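Local coordinates for protein adenylate kinase (Cryptosporidium parvum Iowa II, PDB 3BE4) that probably transfers a phosphoryl group reversibly between ATP and AMP, as adenylate kinases do, and here holds a bisubstrate analogue spanning both nucleotide sites, at residues G90-I95 with K189-L194. Sequence-based numbering, arbitrary orientation.
Sequences GFPRTI and KFYEDL. With AP5 (bis(adenosine)-5'-pentaphosphate), chain C.
P92 and Y191 approach from opposite directions where the GFPR signature loop of the adenylate kinase P-loop fold, leaving parallel-sheet strand 86-89, backs onto helix 186-192. The cis F91-P92 peptide bond lies in this turn; P92 CG comes to the tyrosine edge near its plane, 3.4 Å from Y191 OH, and both side chains also lie on I9 of strand 7-12. Beside them I95 CD1 reaches F190 CD1 at 3.8 Å, approaching the ring obliquely. This is van der Waals packing without hydrogen bonds between the segments, on the side of the loop turned from the nucleotide.

R93 points the other way. From CB, chi1 69° sets CG between the backbone N and carbonyl carbon; CG lies 3.4 Å from AP5 N6A, and CD follows along the adenine, near C6A and C5A. After a bend at chi3 (79°), NE hydrogen-bonds to G90 O at 2.9 Å, the donor lying above the carbonyl plane. The same oxygen accepts a hydrogen bond from AP5 N6A, so one carbonyl steadies both arginine and base. CZ lies near AP5 N7A and O1B. AP5 C8A and N9A lie over one guanidinium face, N9A displaced toward its rim. At the tip NH2 bonds weakly to AP5 O2A, while NH1 and NH2 both grip AP5 O1B, at 2.9 and 3.0 Å.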
loop_
_atom_site.group_PDB
_atom_site.type_symbol
_atom_site.label_atom_id
_atom_site.label_comp_id
_atom_site.label_asym_id
_atom_site.label_seq_id
_atom_site.Cartn_x
_atom_site.Cartn_y
_atom_site.Cartn_z
ATOM N N GLY A 90 0.191 -2.645 -1.322
ATOM C CA GLY A 90 -1.034 -2.954 -2.137
ATOM C C GLY A 90 -0.696 -3.666 -3.422
ATOM O O GLY A 90 -1.494 -3.626 -4.344
ATOM N N PHE A 91 0.561 -4.026 -3.600
ATOM C CA PHE A 91 0.992 -4.786 -4.822
ATOM C C PHE A 91 2.119 -5.616 -4.317
ATOM O O PHE A 91 2.991 -5.103 -3.619
ATOM C CB PHE A 91 1.523 -3.813 -5.928
ATOM C CG PHE A 91 2.091 -4.540 -7.082
ATOM C CD1 PHE A 91 1.297 -4.842 -8.203
ATOM C CD2 PHE A 91 3.375 -5.027 -7.007
ATOM C CE1 PHE A 91 1.869 -5.628 -9.262
ATOM C CE2 PHE A 91 3.922 -5.774 -8.095
ATOM C CZ PHE A 91 3.161 -6.102 -9.172
ATOM N N PRO A 92 2.203 -6.828 -4.749
ATOM C CA PRO A 92 1.108 -7.546 -5.496
ATOM C C PRO A 92 -0.142 -7.793 -4.693
ATOM O O PRO A 92 -0.047 -7.891 -3.492
ATOM C CB PRO A 92 1.761 -8.976 -5.772
ATOM C CG PRO A 92 2.786 -9.078 -4.766
ATOM C CD PRO A 92 3.361 -7.685 -4.484
ATOM N N ARG A 93 -1.297 -7.998 -5.332
ATOM C CA ARG A 93 -2.425 -8.323 -4.520
ATOM C C ARG A 93 -3.127 -9.536 -5.140
ATOM O O ARG A 93 -4.154 -9.926 -4.653
ATOM C CB ARG A 93 -3.269 -6.978 -4.131
ATOM C CG ARG A 93 -3.953 -6.367 -5.224
ATOM C CD ARG A 93 -4.956 -5.428 -4.594
ATOM N NE ARG A 93 -4.309 -4.153 -4.152
ATOM C CZ ARG A 93 -4.952 -3.291 -3.375
ATOM N NH1 ARG A 93 -6.163 -3.501 -2.838
ATOM N NH2 ARG A 93 -4.299 -2.117 -3.133
ATOM N N THR A 94 -2.532 -10.172 -6.172
ATOM C CA THR A 94 -3.024 -11.447 -6.698
ATOM C C THR A 94 -1.762 -12.298 -6.979
ATOM O O THR A 94 -0.643 -11.791 -7.100
ATOM C CB THR A 94 -3.773 -11.324 -8.041
ATOM O OG1 THR A 94 -2.838 -10.823 -9.057
ATOM C CG2 THR A 94 -4.957 -10.428 -7.931
ATOM N N ILE A 95 -1.960 -13.595 -7.153
ATOM C CA ILE A 95 -0.893 -14.483 -7.456
ATOM C C ILE A 95 -0.287 -14.133 -8.842
ATOM O O ILE A 95 0.941 -14.101 -8.862
ATOM C CB ILE A 95 -1.385 -16.029 -7.384
ATOM C CG1 ILE A 95 -1.756 -16.356 -5.968
ATOM C CG2 ILE A 95 -0.252 -16.909 -7.845
ATOM C CD1 ILE A 95 -0.505 -16.296 -5.017
ATOM N N LYS A 189 0.827 -17.246 2.168
ATOM C CA LYS A 189 1.540 -18.556 2.013
ATOM C C LYS A 189 2.604 -18.540 0.930
ATOM O O LYS A 189 3.680 -19.107 1.121
ATOM C CB LYS A 189 0.450 -19.651 1.822
ATOM C CG LYS A 189 -0.227 -19.786 3.138
ATOM C CD LYS A 189 -1.285 -20.879 3.209
ATOM C CE LYS A 189 -2.061 -20.875 4.584
ATOM N NZ LYS A 189 -1.262 -21.041 5.859
ATOM N N PHE A 190 2.344 -17.832 -0.183
ATOM C CA PHE A 190 3.234 -17.683 -1.318
ATOM C C PHE A 190 4.565 -17.201 -0.786
ATOM O O PHE A 190 5.633 -17.731 -1.144
ATOM C CB PHE A 190 2.674 -16.674 -2.325
ATOM C CG PHE A 190 3.520 -16.467 -3.582
ATOM C CD1 PHE A 190 3.201 -17.116 -4.815
ATOM C CD2 PHE A 190 4.565 -15.572 -3.583
ATOM C CE1 PHE A 190 3.948 -16.905 -5.961
ATOM C CE2 PHE A 190 5.332 -15.341 -4.730
ATOM C CZ PHE A 190 5.033 -15.973 -5.942
ATOM N N TYR A 191 4.542 -16.175 0.053
ATOM C CA TYR A 191 5.802 -15.625 0.585
ATOM C C TYR A 191 6.388 -16.346 1.755
ATOM O O TYR A 191 7.615 -16.243 1.987
ATOM C CB TYR A 191 5.667 -14.105 0.857
ATOM C CG TYR A 191 5.570 -13.389 -0.462
ATOM C CD1 TYR A 191 6.621 -13.370 -1.389
ATOM C CD2 TYR A 191 4.374 -12.688 -0.816
ATOM C CE1 TYR A 191 6.523 -12.695 -2.660
ATOM C CE2 TYR A 191 4.274 -12.011 -2.047
ATOM C CZ TYR A 191 5.318 -12.049 -2.987
ATOM O OH TYR A 191 5.157 -11.394 -4.160
ATOM N N GLU A 192 5.552 -16.967 2.576
ATOM C CA GLU A 192 6.067 -17.847 3.667
ATOM C C GLU A 192 6.825 -19.018 3.056
ATOM O O GLU A 192 7.849 -19.442 3.580
ATOM C CB GLU A 192 4.915 -18.406 4.426
ATOM C CG GLU A 192 4.397 -17.361 5.375
ATOM C CD GLU A 192 3.277 -17.950 6.264
ATOM O OE1 GLU A 192 2.533 -18.877 5.797
ATOM O OE2 GLU A 192 3.131 -17.462 7.401
ATOM N N ASP A 193 6.332 -19.525 1.944
ATOM C CA ASP A 193 7.051 -20.613 1.188
ATOM C C ASP A 193 8.409 -20.239 0.650
ATOM O O ASP A 193 9.262 -21.118 0.464
ATOM C CB ASP A 193 6.183 -21.191 0.074
ATOM C CG ASP A 193 5.007 -22.030 0.643
ATOM O OD1 ASP A 193 4.967 -22.283 1.868
ATOM O OD2 ASP A 193 4.094 -22.412 -0.133
ATOM N N LEU A 194 8.674 -18.945 0.501
ATOM C CA LEU A 194 9.938 -18.398 0.071
ATOM C C LEU A 194 10.755 -18.052 1.311
ATOM O O LEU A 194 11.925 -17.684 1.198
ATOM C CB LEU A 194 9.747 -17.132 -0.855
ATOM C CG LEU A 194 9.092 -17.402 -2.237
ATOM C CD1 LEU A 194 8.729 -16.108 -3.017
ATOM C CD2 LEU A 194 9.977 -18.319 -3.114
HETATM P PA AP5 C . -5.361 1.479 -2.309
HETATM O O1A AP5 C . -5.226 3.008 -2.399
HETATM O O2A AP5 C . -4.185 0.670 -2.018
HETATM O O3A AP5 C . -6.528 1.127 -1.270
HETATM P PB AP5 C . -6.758 -0.148 -0.350
HETATM O O1B AP5 C . -6.150 -1.332 -0.928
HETATM O O2B AP5 C . -8.243 -0.135 0.036
HETATM O O3B AP5 C . -5.842 0.316 0.980
HETATM P PG AP5 C . -5.801 1.693 1.725
HETATM O O1G AP5 C . -7.204 2.092 2.028
HETATM O O2G AP5 C . -4.932 2.581 0.931
HETATM O O3G AP5 C . -5.102 1.147 3.033
HETATM P PD AP5 C . -3.660 1.402 3.755
HETATM O O1D AP5 C . -2.854 2.257 2.874
HETATM O O2D AP5 C . -3.203 0.071 4.186
HETATM O O3D AP5 C . -4.101 2.157 5.095
HETATM P PE AP5 C . -3.843 3.678 5.494
HETATM O O1E AP5 C . -4.413 4.525 4.485
HETATM O O2E AP5 C . -2.397 3.909 5.887
HETATM O O5F AP5 C . -5.969 0.851 -3.647
HETATM C C5F AP5 C . -7.055 1.629 -4.175
HETATM C C4F AP5 C . -7.778 0.615 -5.155
HETATM O O4F AP5 C . -7.041 0.621 -6.354
HETATM C C3F AP5 C . -7.904 -0.808 -4.760
HETATM O O3F AP5 C . -9.014 -1.028 -3.919
HETATM C C2F AP5 C . -8.121 -1.386 -6.174
HETATM O O2F AP5 C . -9.439 -0.982 -6.716
HETATM C C1F AP5 C . -7.068 -0.670 -7.000
HETATM N N9A AP5 C . -5.802 -1.345 -6.902
HETATM C C8A AP5 C . -4.680 -0.805 -6.214
HETATM N N7A AP5 C . -3.652 -1.632 -6.305
HETATM C C5A AP5 C . -4.065 -2.716 -7.106
HETATM C C6A AP5 C . -3.383 -3.824 -7.569
HETATM N N6A AP5 C . -2.162 -4.253 -7.232
HETATM N N1A AP5 C . -4.171 -4.689 -8.368
HETATM C C2A AP5 C . -5.394 -4.331 -8.693
HETATM N N3A AP5 C . -6.097 -3.257 -8.273
HETATM C C4A AP5 C . -5.339 -2.362 -7.487
HETATM O O5J AP5 C . -4.621 3.734 6.857
HETATM C C5J AP5 C . -6.132 3.718 6.865
HETATM C C4J AP5 C . -6.527 4.586 8.079
HETATM O O4J AP5 C . -6.095 4.075 9.355
HETATM C C3J AP5 C . -6.080 6.041 7.917
HETATM O O3J AP5 C . -7.085 6.895 8.421
HETATM C C2J AP5 C . -4.946 6.005 8.892
HETATM O O2J AP5 C . -4.714 7.290 9.453
HETATM C C1J AP5 C . -5.302 5.180 10.050
HETATM N N9B AP5 C . -4.300 4.442 10.755
HETATM C C8B AP5 C . -3.114 3.927 10.234
HETATM N N7B AP5 C . -2.492 3.243 11.212
HETATM C C5B AP5 C . -3.256 3.319 12.352
HETATM C C6B AP5 C . -3.201 2.663 13.622
HETATM N N6B AP5 C . -2.164 1.878 13.916
HETATM N N1B AP5 C . -4.187 2.930 14.523
HETATM C C2B AP5 C . -5.297 3.699 14.145
HETATM N N3B AP5 C . -5.453 4.275 12.915
HETATM C C4B AP5 C . -4.477 4.008 11.971
#